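Local coordinates for protein-tyrosine-phosphatase PTP1 (Arabidopsis thaliana, PDB 6KRW), which removes phosphate from phosphotyrosine in proteins, including the MAP kinase MPK6, and so modulates stress and defence signalling, at residues S104-T109 against T246-H251; V19-I24 against E298-T303; T166-K171 against P193-H198; T144-D149 against W204-V209. All blocks are in the same frame, centred on the assembly; numbering follows the deposited sequence.

Interaction 1 of 4, residues S104-T109 against T246-H251; sequences SQFIAT and TYCAIH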
loop_
_atom_site.group_PDB
_atom_site.type_symbol
_atom_site.label_atom_id
_atom_site.label_comp_id
_atom_site.label_asym_id
_atom_site.label_seq_id
_atom_site.Cartn_x
_atom_site.Cartn_y
_atom_site.Cartn_z
ATOM N N SER A 104 5.393 9.115 -4.824
ATOM C CA SER A 104 4.991 8.747 -3.452
ATOM C C SER A 104 5.896 7.638 -2.909
ATOM O O SER A 104 6.299 6.727 -3.671
ATOM C CB SER A 104 3.573 8.267 -3.385
ATOM O OG SER A 104 2.674 9.206 -4.000
ATOM N N GLN A 105 6.093 7.686 -1.604
ATOM C CA GLN A 105 6.615 6.538 -0.859
ATOM C C GLN A 105 5.448 5.926 -0.091
ATOM O O GLN A 105 4.443 6.657 0.212
ATOM C CB GLN A 105 7.781 6.957 0.029
ATOM C CG GLN A 105 7.429 7.839 1.191
ATOM C CD GLN A 105 8.640 8.369 1.920
ATOM O OE1 GLN A 105 9.729 7.749 1.908
ATOM N NE2 GLN A 105 8.450 9.500 2.594
ATOM N N PHE A 106 5.549 4.652 0.179
ATOM C CA PHE A 106 4.499 3.905 0.894
ATOM C C PHE A 106 5.029 3.298 2.169
ATOM O O PHE A 106 6.213 2.950 2.284
ATOM C CB PHE A 106 3.898 2.794 0.041
ATOM C CG PHE A 106 3.615 3.188 -1.375
ATOM C CD1 PHE A 106 4.556 3.020 -2.371
ATOM C CD2 PHE A 106 2.376 3.710 -1.733
ATOM C CE1 PHE A 106 4.309 3.378 -3.679
ATOM C CE2 PHE A 106 2.109 4.047 -3.049
ATOM C CZ PHE A 106 3.066 3.887 -4.030
ATOM N N ILE A 107 4.149 3.097 3.116
ATOM C CA ILE A 107 4.311 2.142 4.220
ATOM C C ILE A 107 3.413 0.953 3.964
ATOM O O ILE A 107 2.166 1.114 4.021
ATOM C CB ILE A 107 4.120 2.772 5.592
ATOM C CG1 ILE A 107 5.220 3.795 5.873
ATOM C CG2 ILE A 107 4.074 1.708 6.662
ATOM C CD1 ILE A 107 4.985 4.593 7.134
ATOM N N ALA A 108 3.991 -0.181 3.622
ATOM C CA ALA A 108 3.246 -1.438 3.434
ATOM C C ALA A 108 3.164 -2.117 4.775
ATOM O O ALA A 108 4.213 -2.356 5.398
ATOM C CB ALA A 108 3.886 -2.303 2.390
ATOM N N THR A 109 1.949 -2.382 5.260
ATOM C CA THR A 109 1.801 -2.916 6.621
ATOM C C THR A 109 0.666 -3.943 6.654
ATOM O O THR A 109 -0.117 -4.006 5.704
ATOM C CB THR A 109 1.626 -1.756 7.609
ATOM O OG1 THR A 109 1.649 -2.258 8.934
ATOM C CG2 THR A 109 0.335 -0.999 7.385
ATOM N N THR A 246 0.347 -5.184 -5.178
ATOM C CA THR A 246 -0.281 -4.932 -6.486
ATOM C C THR A 246 -0.671 -3.449 -6.558
ATOM O O THR A 246 -0.384 -2.823 -7.553
ATOM C CB THR A 246 -1.459 -5.895 -6.673
ATOM O OG1 THR A 246 -1.038 -7.252 -6.516
ATOM C CG2 THR A 246 -2.140 -5.727 -8.011
ATOM N N TYR A 247 -1.388 -2.923 -5.548
ATOM C CA TYR A 247 -1.776 -1.494 -5.580
ATOM C C TYR A 247 -0.515 -0.621 -5.697
ATOM O O TYR A 247 -0.442 0.287 -6.527
ATOM C CB TYR A 247 -2.622 -1.063 -4.372
ATOM C CG TYR A 247 -2.893 0.401 -4.510
ATOM C CD1 TYR A 247 -3.896 0.852 -5.375
ATOM C CD2 TYR A 247 -2.100 1.337 -3.887
ATOM C CE1 TYR A 247 -4.022 2.197 -5.632
ATOM C CE2 TYR A 247 -2.224 2.687 -4.136
ATOM C CZ TYR A 247 -3.210 3.109 -5.002
ATOM O OH TYR A 247 -3.238 4.410 -5.295
ATOM N N CYS A 248 0.467 -0.874 -4.842
ATOM C CA CYS A 248 1.715 -0.053 -4.858
ATOM C C CYS A 248 2.351 -0.101 -6.261
ATOM O O CYS A 248 2.836 0.913 -6.728
ATOM C CB CYS A 248 2.694 -0.539 -3.800
ATOM S SG CYS A 248 2.164 -0.189 -2.111
ATOM N N ALA A 249 2.368 -1.267 -6.908
ATOM C CA ALA A 249 2.997 -1.398 -8.237
ATOM C C ALA A 249 2.280 -0.511 -9.247
ATOM O O ALA A 249 2.916 0.134 -10.098
ATOM C CB ALA A 249 3.063 -2.828 -8.678
ATOM N N ILE A 250 0.943 -0.492 -9.201
ATOM C CA ILE A 250 0.184 0.335 -10.182
ATOM C C ILE A 250 0.470 1.813 -9.918
ATOM O O ILE A 250 0.810 2.566 -10.861
ATOM C CB ILE A 250 -1.313 -0.006 -10.086
ATOM C CG1 ILE A 250 -1.581 -1.472 -10.441
ATOM C CG2 ILE A 250 -2.140 0.978 -10.929
ATOM C CD1 ILE A 250 -2.941 -2.006 -9.939
ATOM N N HIS A 251 0.336 2.232 -8.674
ATOM C CA HIS A 251 0.529 3.646 -8.282
ATOM C C HIS A 251 1.952 4.101 -8.612
ATOM O O HIS A 251 2.154 5.147 -9.245
ATOM C CB HIS A 251 0.185 3.753 -6.803
ATOM C CG HIS A 251 0.266 5.103 -6.202
ATOM N ND1 HIS A 251 -0.765 5.598 -5.435
ATOM C CD2 HIS A 251 1.223 6.054 -6.199
ATOM C CE1 HIS A 251 -0.423 6.786 -4.965
ATOM N NE2 HIS A 251 0.772 7.100 -5.438
#
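The imidazole of His-251 that meets Ser-104 and Phe-106 is fixed on its helix side, at ND1, which lies 2.7 Å from Tyr-247 OH in a nearly straight hydrogen bond (168°), one helical turn earlier. The two segments join the central mixed sheet of the tyrosine phosphatase fold, through strand 106-109, to helix 242-259, whose first residues, Gly-242 and Arg-243, close the phosphate-binding loop that begins at the nucleophile Cys-237. Phe-106 carries the contact from the strand side. The outer end of its ring, CE2 and CZ, drives down onto the face of His-251 in an edge-to-face (T-shaped) pair, the planes 84° apart and the centroids separated by 5.0 Å; CE2 stands close to the middle of the imidazole. CG of His-251 is anti to the backbone N (chi1 -178°), which carries the imidazole to where its face receives the phenyl edge. Cys-248 takes a different part of Phe-106. Its SG sits over one face, 4.0 Å from the centroid and displaced toward the rim, in a sulfur-aromatic contact, while CB adds a CH-pi contact over the same face. A leucine in place of His-251 would probably leave Tyr-247 OH without its nitrogen partner and the Phe-106 edge without a flat face to press on. All four residues that meet across the contact are buried, and Leu-220 of helix 214-223 also packs on His-251. At the other end of the imidazole, NE2 lies 3.2 Å from Ser-104 OG, in the loop before the strand.

Interaction 2 of 4, residues V19-I24 against E298-T303; sequences VFRGKI and ELEDLT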
loop_
_atom_site.group_PDB
_atom_site.type_symbol
_atom_site.label_atom_id
_atom_site.label_comp_id
_atom_site.label_asym_id
_atom_site.label_seq_id
_atom_site.Cartn_x
_atom_site.Cartn_y
_atom_site.Cartn_z
ATOM N N VAL A 19 4.123 -0.096 -25.016
ATOM C CA VAL A 19 4.866 -1.228 -24.416
ATOM C C VAL A 19 3.953 -2.107 -23.562
ATOM O O VAL A 19 3.930 -3.325 -23.780
ATOM C CB VAL A 19 6.079 -0.703 -23.633
ATOM C CG1 VAL A 19 6.672 -1.822 -22.807
ATOM C CG2 VAL A 19 7.087 -0.056 -24.582
ATOM N N PHE A 20 3.205 -1.520 -22.632
ATOM C CA PHE A 20 2.344 -2.327 -21.729
ATOM C C PHE A 20 1.234 -3.020 -22.528
ATOM O O PHE A 20 0.917 -4.174 -22.228
ATOM C CB PHE A 20 1.800 -1.445 -20.603
ATOM C CG PHE A 20 2.803 -1.210 -19.500
ATOM C CD1 PHE A 20 2.940 -2.136 -18.487
ATOM C CD2 PHE A 20 3.548 -0.048 -19.429
ATOM C CE1 PHE A 20 3.823 -1.923 -17.442
ATOM C CE2 PHE A 20 4.466 0.141 -18.401
ATOM C CZ PHE A 20 4.626 -0.808 -17.433
ATOM N N ARG A 21 0.674 -2.334 -23.514
ATOM C CA ARG A 21 -0.404 -2.946 -24.333
ATOM C C ARG A 21 0.191 -4.121 -25.111
ATOM O O ARG A 21 -0.472 -5.165 -25.235
ATOM C CB ARG A 21 -1.032 -1.892 -25.248
ATOM C CG ARG A 21 -2.251 -2.370 -26.011
ATOM C CD ARG A 21 -2.735 -1.245 -26.907
ATOM N NE ARG A 21 -3.564 -0.287 -26.189
ATOM C CZ ARG A 21 -3.778 0.972 -26.561
ATOM N NH1 ARG A 21 -3.200 1.474 -27.640
ATOM N NH2 ARG A 21 -4.564 1.741 -25.829
ATOM N N GLY A 22 1.413 -3.960 -25.621
ATOM C CA GLY A 22 2.062 -5.072 -26.332
ATOM C C GLY A 22 2.256 -6.263 -25.411
ATOM O O GLY A 22 2.128 -7.402 -25.884
ATOM N N LYS A 23 2.563 -6.030 -24.138
ATOM C CA LYS A 23 2.700 -7.132 -23.154
ATOM C C LYS A 23 1.363 -7.860 -22.975
ATOM O O LYS A 23 1.352 -9.088 -22.979
ATOM C CB LYS A 23 3.232 -6.583 -21.829
ATOM C CG LYS A 23 4.647 -6.025 -21.912
ATOM C CD LYS A 23 5.681 -7.099 -21.881
ATOM C CE LYS A 23 7.094 -6.561 -21.880
ATOM N NZ LYS A 23 7.462 -6.072 -20.533
ATOM N N ILE A 24 0.264 -7.130 -22.831
ATOM C CA ILE A 24 -1.068 -7.775 -22.594
ATOM C C ILE A 24 -1.493 -8.542 -23.850
ATOM O O ILE A 24 -2.221 -9.558 -23.718
ATOM C CB ILE A 24 -2.102 -6.728 -22.131
ATOM C CG1 ILE A 24 -1.812 -6.384 -20.668
ATOM C CG2 ILE A 24 -3.527 -7.202 -22.330
ATOM C CD1 ILE A 24 -2.601 -5.253 -20.130
ATOM N N GLU A 298 -5.145 2.697 -17.106
ATOM C CA GLU A 298 -4.915 4.070 -16.617
ATOM C C GLU A 298 -4.184 4.884 -17.683
ATOM O O GLU A 298 -4.493 6.076 -17.856
ATOM C CB GLU A 298 -4.215 4.084 -15.269
ATOM C CG GLU A 298 -4.169 5.470 -14.670
ATOM C CD GLU A 298 -5.520 6.089 -14.383
ATOM O OE1 GLU A 298 -6.496 5.342 -14.360
ATOM O OE2 GLU A 298 -5.560 7.296 -14.154
ATOM N N LEU A 299 -3.196 4.291 -18.348
ATOM C CA LEU A 299 -2.477 4.991 -19.444
ATOM C C LEU A 299 -3.447 5.351 -20.583
ATOM O O LEU A 299 -3.231 6.409 -21.201
ATOM C CB LEU A 299 -1.327 4.128 -19.960
ATOM C CG LEU A 299 -0.130 4.005 -19.016
ATOM C CD1 LEU A 299 0.862 2.970 -19.515
ATOM C CD2 LEU A 299 0.552 5.362 -18.824
ATOM N N GLU A 300 -4.485 4.546 -20.832
ATOM C CA GLU A 300 -5.511 4.890 -21.851
ATOM C C GLU A 300 -6.302 6.120 -21.389
ATOM O O GLU A 300 -6.526 7.009 -22.236
ATOM C CB GLU A 300 -6.420 3.697 -22.115
ATOM C CG GLU A 300 -5.764 2.626 -22.931
ATOM C CD GLU A 300 -6.577 1.356 -23.131
ATOM O OE1 GLU A 300 -7.652 1.188 -22.471
ATOM O OE2 GLU A 300 -6.144 0.542 -23.987
ATOM N N ASP A 301 -6.654 6.194 -20.104
ATOM C CA ASP A 301 -7.346 7.387 -19.549
ATOM C C ASP A 301 -6.442 8.613 -19.671
ATOM O O ASP A 301 -6.936 9.664 -20.108
ATOM C CB ASP A 301 -7.713 7.188 -18.086
ATOM C CG ASP A 301 -9.001 6.432 -17.883
ATOM O OD1 ASP A 301 -9.616 6.042 -18.886
ATOM O OD2 ASP A 301 -9.369 6.242 -16.722
ATOM N N LEU A 302 -5.157 8.466 -19.328
ATOM C CA LEU A 302 -4.240 9.634 -19.264
ATOM C C LEU A 302 -4.010 10.185 -20.676
ATOM O O LEU A 302 -3.762 11.396 -20.801
ATOM C CB LEU A 302 -2.924 9.233 -18.588
ATOM C CG LEU A 302 -3.016 8.992 -17.082
ATOM C CD1 LEU A 302 -1.806 8.216 -16.579
ATOM C CD2 LEU A 302 -3.180 10.308 -16.326
ATOM N N THR A 303 -4.134 9.342 -21.703
ATOM C CA THR A 303 -3.803 9.768 -23.090
ATOM C C THR A 303 -5.071 9.974 -23.917
ATOM O O THR A 303 -4.934 10.269 -25.120
ATOM C CB THR A 303 -2.894 8.747 -23.775
ATOM O OG1 THR A 303 -3.546 7.473 -23.782
ATOM C CG2 THR A 303 -1.550 8.657 -23.088
HETATM O O HOH W 1 -5.697 -1.931 -24.613
#
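This is a helix-to-helix contact at the periphery of the molecule, where the end of the N-terminal helix 7-24 lies against the last turns of helix 285-303; it pairs a salt bridge at the more exposed border with apolar packing further in. Arg-21 and Glu-300 make the border. Arg-21 NH2 donates to Glu-300 OE2 over 2.7 Å, with an N-H...O angle of 159°. The oxygen lies at the edge of the guanidinium, close to its plane, but the group meets the carboxylate on its anti side and the two planes are 48° apart, so this is a single-point bridge and not a flat two-pronged pair. A bend at chi3 (-82°) turns the Arg-21 guanidinium across the extended Glu-300 chain. A water bridges the same pair beside the direct bond: Arg-21 NE donates to it at 3.1 Å, and the water donates to Glu-300 OE2 at 2.6 Å. That oxygen is therefore held by two donors. Deeper in, Phe-20 CD2 touches Leu-299 CD1 at 4.0 Å, the side chains crossing at about a right angle. Both are buried, and both also reach helix 242-259, Phe-20 through Thr-253 and Ile-257, Leu-299 through Ile-254. The pattern is that of an amphipathic helix pair, apolar inside and charged along the more exposed border, here packing the N-terminal helix onto the final helix of the phosphatase fold.

Interaction 3 of 4, residues T166-K171 against P193-H198; sequences TTKWIK and PMSVLH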
loop_
_atom_site.group_PDB
_atom_site.type_symbol
_atom_site.label_atom_id
_atom_site.label_comp_id
_atom_site.label_asym_id
_atom_site.label_seq_id
_atom_site.Cartn_x
_atom_site.Cartn_y
_atom_site.Cartn_z
ATOM N N THR A 166 -11.372 10.379 15.752
ATOM C CA THR A 166 -12.724 10.908 15.463
ATOM C C THR A 166 -12.918 10.973 13.952
ATOM O O THR A 166 -11.994 11.329 13.223
ATOM C CB THR A 166 -12.913 12.266 16.142
ATOM O OG1 THR A 166 -13.182 12.015 17.522
ATOM C CG2 THR A 166 -14.033 13.073 15.527
ATOM N N THR A 167 -14.142 10.691 13.514
ATOM C CA THR A 167 -14.516 10.767 12.089
ATOM C C THR A 167 -15.158 12.122 11.794
ATOM O O THR A 167 -16.143 12.451 12.446
ATOM C CB THR A 167 -15.440 9.611 11.729
ATOM O OG1 THR A 167 -14.802 8.380 12.079
ATOM C CG2 THR A 167 -15.790 9.636 10.262
ATOM N N LYS A 168 -14.633 12.855 10.817
ATOM C CA LYS A 168 -15.225 14.151 10.412
ATOM C C LYS A 168 -16.371 13.890 9.435
ATOM O O LYS A 168 -17.362 14.579 9.518
ATOM C CB LYS A 168 -14.171 15.073 9.812
ATOM C CG LYS A 168 -13.001 15.364 10.732
ATOM C CD LYS A 168 -12.129 16.498 10.243
ATOM C CE LYS A 168 -10.717 16.397 10.772
ATOM N NZ LYS A 168 -9.965 17.667 10.628
ATOM N N TRP A 169 -16.204 12.935 8.530
ATOM C CA TRP A 169 -17.277 12.520 7.600
ATOM C C TRP A 169 -16.936 11.178 6.954
ATOM O O TRP A 169 -15.763 10.754 6.933
ATOM C CB TRP A 169 -17.543 13.608 6.560
ATOM C CG TRP A 169 -16.374 14.146 5.809
ATOM C CD1 TRP A 169 -15.784 15.365 5.968
ATOM C CD2 TRP A 169 -15.691 13.505 4.719
ATOM N NE1 TRP A 169 -14.761 15.520 5.069
ATOM C CE2 TRP A 169 -14.683 14.398 4.288
ATOM C CE3 TRP A 169 -15.821 12.268 4.077
ATOM C CZ2 TRP A 169 -13.813 14.085 3.248
ATOM C CZ3 TRP A 169 -14.946 11.953 3.055
ATOM C CH2 TRP A 169 -13.979 12.861 2.638
ATOM N N ILE A 170 -17.943 10.510 6.442
ATOM C CA ILE A 170 -17.853 9.267 5.642
ATOM C C ILE A 170 -18.609 9.518 4.344
ATOM O O ILE A 170 -19.743 10.046 4.406
ATOM C CB ILE A 170 -18.453 8.079 6.408
ATOM C CG1 ILE A 170 -17.898 7.974 7.827
ATOM C CG2 ILE A 170 -18.345 6.786 5.626
ATOM C CD1 ILE A 170 -18.604 6.947 8.693
ATOM N N LYS A 171 -18.009 9.138 3.219
ATOM C CA LYS A 171 -18.593 9.372 1.880
ATOM C C LYS A 171 -18.313 8.124 1.064
ATOM O O LYS A 171 -17.206 7.579 1.174
ATOM C CB LYS A 171 -17.983 10.634 1.272
ATOM N N PRO A 193 -5.315 18.697 15.824
ATOM C CA PRO A 193 -5.224 17.281 15.482
ATOM C C PRO A 193 -4.859 17.078 14.008
ATOM O O PRO A 193 -4.907 18.005 13.222
ATOM C CB PRO A 193 -6.630 16.752 15.788
ATOM C CG PRO A 193 -7.518 17.955 15.613
ATOM C CD PRO A 193 -6.696 19.141 16.069
ATOM N N MET A 194 -4.509 15.844 13.667
ATOM C CA MET A 194 -4.030 15.493 12.315
ATOM C C MET A 194 -5.153 14.843 11.501
ATOM O O MET A 194 -5.865 13.961 12.023
ATOM C CB MET A 194 -2.859 14.524 12.436
ATOM C CG MET A 194 -2.385 14.005 11.126
ATOM S SD MET A 194 -0.895 13.036 11.411
ATOM C CE MET A 194 -1.070 11.773 10.160
ATOM N N SER A 195 -5.312 15.279 10.254
ATOM C CA SER A 195 -6.348 14.758 9.325
ATOM C C SER A 195 -5.753 13.645 8.468
ATOM O O SER A 195 -4.695 13.840 7.885
ATOM C CB SER A 195 -6.931 15.861 8.482
ATOM O OG SER A 195 -7.615 16.786 9.303
ATOM N N VAL A 196 -6.458 12.524 8.386
ATOM C CA VAL A 196 -6.054 11.371 7.554
ATOM C C VAL A 196 -7.241 10.949 6.703
ATOM O O VAL A 196 -8.309 10.681 7.280
ATOM C CB VAL A 196 -5.584 10.213 8.445
ATOM C CG1 VAL A 196 -5.212 9.015 7.589
ATOM C CG2 VAL A 196 -4.438 10.648 9.350
ATOM N N LEU A 197 -7.044 10.871 5.392
ATOM C CA LEU A 197 -8.082 10.273 4.510
ATOM C C LEU A 197 -7.876 8.760 4.439
ATOM O O LEU A 197 -6.783 8.290 4.031
ATOM C CB LEU A 197 -8.049 10.882 3.108
ATOM C CG LEU A 197 -9.131 10.347 2.162
ATOM C CD1 LEU A 197 -10.529 10.700 2.653
ATOM C CD2 LEU A 197 -8.894 10.870 0.753
ATOM N N HIS A 198 -8.881 8.030 4.883
ATOM C CA HIS A 198 -8.948 6.557 4.873
ATOM C C HIS A 198 -9.792 6.115 3.694
ATOM O O HIS A 198 -10.970 6.528 3.591
ATOM C CB HIS A 198 -9.442 6.052 6.213
ATOM C CG HIS A 198 -9.421 4.582 6.413
ATOM N ND1 HIS A 198 -10.429 3.740 5.993
ATOM C CD2 HIS A 198 -8.509 3.803 7.048
ATOM C CE1 HIS A 198 -10.179 2.506 6.376
ATOM N NE2 HIS A 198 -8.961 2.513 7.005
#
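Lys-168 and Ser-195 supply the polar half of this surface contact, Trp-169 and Leu-197 the apolar half. The strands that carry them are not neighbours in the mixed sheet: strand 178-186 runs between 163-172 and 194-200, and the side chains reach across it. The chain of Lys-168 is extended beyond CG, and its NZ donates to Ser-195 OG at 2.8 Å, with CE following at 3.5 Å from the same OG. The ammonium also makes a long, weak ion pair with Glu-183 of the middle strand. On the apolar side, the indole of Trp-169 brings CH2 to within 4.1 Å of Leu-197 CD1, a light touch. Trp-169 CG sits in the crowded position between its backbone N and carbonyl carbon (chi1 51°), which lifts the ring over the middle strand. A classic beta bulge sets up both reaches: Lys-168 and Trp-169 face the same residue, Asn-181, and consecutive side chains can thus extend over one strand. An ammonium bonded across the contact to a neutral hydroxyl, beside one light apolar touch, probably adds little to the backbone bonds that both strands make to strand 178-186.

Interaction 4 of 4, residues T144-D149 against W204-V209; sequences TVKCGD and WPDHGV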
loop_
_atom_site.group_PDB
_atom_site.type_symbol
_atom_site.label_atom_id
_atom_site.label_comp_id
_atom_site.label_asym_id
_atom_site.label_seq_id
_atom_site.Cartn_x
_atom_site.Cartn_y
_atom_site.Cartn_z
ATOM N N THR A 144 -13.061 -15.833 8.270
ATOM C CA THR A 144 -11.740 -15.531 8.875
ATOM C C THR A 144 -11.594 -14.021 9.068
ATOM O O THR A 144 -11.866 -13.275 8.126
ATOM C CB THR A 144 -10.605 -16.058 7.999
ATOM O OG1 THR A 144 -10.824 -17.450 7.805
ATOM C CG2 THR A 144 -9.241 -15.874 8.621
ATOM N N VAL A 145 -11.176 -13.602 10.258
ATOM C CA VAL A 145 -10.851 -12.174 10.512
ATOM C C VAL A 145 -9.609 -11.872 9.675
ATOM O O VAL A 145 -8.716 -12.709 9.639
ATOM C CB VAL A 145 -10.602 -11.915 12.005
ATOM C CG1 VAL A 145 -9.526 -12.837 12.555
ATOM C CG2 VAL A 145 -10.243 -10.462 12.268
ATOM N N LYS A 146 -9.572 -10.742 8.999
ATOM C CA LYS A 146 -8.405 -10.440 8.136
ATOM C C LYS A 146 -7.756 -9.160 8.620
ATOM O O LYS A 146 -6.610 -8.893 8.264
ATOM C CB LYS A 146 -8.844 -10.180 6.698
ATOM C CG LYS A 146 -9.514 -11.318 5.973
ATOM C CD LYS A 146 -8.673 -12.516 5.778
ATOM C CE LYS A 146 -9.431 -13.550 4.980
ATOM N NZ LYS A 146 -8.618 -14.764 4.775
ATOM N N CYS A 147 -8.457 -8.353 9.358
ATOM C CA CYS A 147 -8.014 -7.017 9.813
ATOM C C CYS A 147 -8.873 -6.545 10.987
ATOM O O CYS A 147 -10.061 -6.779 10.971
ATOM C CB CYS A 147 -8.103 -6.009 8.687
ATOM S SG CYS A 147 -7.519 -4.361 9.148
ATOM N N GLY A 148 -8.294 -5.895 11.976
ATOM C CA GLY A 148 -9.082 -5.448 13.132
ATOM C C GLY A 148 -9.733 -4.112 12.853
ATOM O O GLY A 148 -9.254 -3.372 11.980
ATOM N N ASP A 149 -10.843 -3.815 13.529
ATOM C CA ASP A 149 -11.519 -2.508 13.356
ATOM C C ASP A 149 -10.776 -1.433 14.150
ATOM O O ASP A 149 -10.976 -1.307 15.354
ATOM C CB ASP A 149 -12.990 -2.590 13.775
ATOM C CG ASP A 149 -13.750 -1.290 13.599
ATOM O OD1 ASP A 149 -13.120 -0.266 13.301
ATOM O OD2 ASP A 149 -14.996 -1.311 13.825
ATOM N N TRP A 204 -11.936 -6.752 -3.163
ATOM C CA TRP A 204 -10.686 -7.371 -3.663
ATOM C C TRP A 204 -10.417 -8.586 -2.789
ATOM O O TRP A 204 -9.906 -8.455 -1.675
ATOM C CB TRP A 204 -9.547 -6.363 -3.606
ATOM C CG TRP A 204 -8.305 -6.763 -4.346
ATOM C CD1 TRP A 204 -7.938 -8.005 -4.745
ATOM C CD2 TRP A 204 -7.274 -5.878 -4.791
ATOM N NE1 TRP A 204 -6.736 -7.968 -5.408
ATOM C CE2 TRP A 204 -6.320 -6.671 -5.481
ATOM C CE3 TRP A 204 -7.078 -4.495 -4.720
ATOM C CZ2 TRP A 204 -5.159 -6.143 -6.031
ATOM C CZ3 TRP A 204 -5.927 -3.975 -5.278
ATOM C CH2 TRP A 204 -4.994 -4.786 -5.925
ATOM N N PRO A 205 -10.759 -9.793 -3.266
ATOM C CA PRO A 205 -10.601 -10.993 -2.457
ATOM C C PRO A 205 -9.137 -11.339 -2.162
ATOM O O PRO A 205 -8.265 -11.119 -2.991
ATOM C CB PRO A 205 -11.264 -12.117 -3.265
ATOM C CG PRO A 205 -11.507 -11.543 -4.652
ATOM C CD PRO A 205 -11.381 -10.038 -4.571
ATOM N N ASP A 206 -8.935 -11.902 -0.982
ATOM C CA ASP A 206 -7.636 -12.389 -0.487
ATOM C C ASP A 206 -7.117 -13.411 -1.511
ATOM O O ASP A 206 -7.858 -14.311 -1.925
ATOM C CB ASP A 206 -7.849 -12.902 0.941
ATOM C CG ASP A 206 -6.756 -13.819 1.448
ATOM O OD1 ASP A 206 -5.784 -14.003 0.731
ATOM O OD2 ASP A 206 -6.888 -14.336 2.562
ATOM N N HIS A 207 -5.886 -13.209 -1.975
ATOM C CA HIS A 207 -5.184 -14.082 -2.952
ATOM C C HIS A 207 -5.917 -14.094 -4.298
ATOM O O HIS A 207 -5.708 -15.011 -5.069
ATOM C CB HIS A 207 -4.878 -15.451 -2.318
ATOM C CG HIS A 207 -3.658 -15.410 -1.455
ATOM N ND1 HIS A 207 -2.479 -14.806 -1.877
ATOM C CD2 HIS A 207 -3.410 -15.869 -0.208
ATOM C CE1 HIS A 207 -1.577 -14.898 -0.932
ATOM N NE2 HIS A 207 -2.118 -15.536 0.105
ATOM N N GLY A 208 -6.680 -13.047 -4.596
ATOM C CA GLY A 208 -7.451 -12.944 -5.843
ATOM C C GLY A 208 -7.340 -11.564 -6.422
ATOM O O GLY A 208 -6.356 -10.822 -6.036
ATOM N N VAL A 209 -8.282 -11.219 -7.303
ATOM C CA VAL A 209 -8.247 -9.943 -8.067
ATOM C C VAL A 209 -9.670 -9.448 -8.228
ATOM O O VAL A 209 -10.619 -10.251 -8.254
ATOM C CB VAL A 209 -7.550 -10.068 -9.443
ATOM C CG1 VAL A 209 -6.071 -10.330 -9.286
ATOM C CG2 VAL A 209 -8.213 -11.107 -10.332
#
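Lys-146 and Asp-206 meet at about a right angle, the lysine ending at one oxygen of the carboxylate. NZ donates to Asp-206 OD2 over 2.8 Å, a salt bridge that uses the anti lone pair, the one turned away from OD1. The lysine gets there by folding at its base, chi1 and chi2 both near -60°, and then running straight, so that NZ leads, with CE 3.6 Å from OD2 behind it. Asp-206 belongs to the WPD loop of tyrosine phosphatases, and is inferred to bind substrate. It sits within a type II turn from Pro-205 to Gly-208, closed by Gly-208 N to Pro-205 O, which probably helps set its position; Trp-204 NE1 donates to Gly-208 O at 2.9 Å from above the carbonyl plane. Asp-140 forms a second salt bridge with Lys-146 NZ, and Lys-146 O accepts from Ser-238 OG, next to the nucleophile Cys-237. A methionine in place of Lys-146 would probably leave both Asp-140 and Asp-206 without their shared cation and the Asp-206 carboxylate freer to turn. One ammonium between two acidic groups thus ties the WPD loop to the loop bearing Lys-146, with a citrate, probably from the crystallisation liquor, bound close by.

How the interactions relate
Interactions 1 and 4 are the pair nearest the catalytic centre, and they touch: Thr-246 CG2 lies 3.6 Å from Trp-204 CZ2, so the WPD loop packs on the helix of interaction 1 although their centres are 17 Å apart. In interaction 1 the side chain of Cys-248 is about 9 Å from that of Cys-237; in interaction 4 that of Lys-146 is about 4 Å from that of Ser-238, and that of Asp-206 about 3 Å from the citrate, probably a crystallisation additive. Interaction 3 reaches the same sheet as interaction 1, with centres 21 Å apart. Interaction 2, away from the annotated sites and 34 Å from interaction 3 between centres, brings together segments near both chain ends and encloses the other three in sequence.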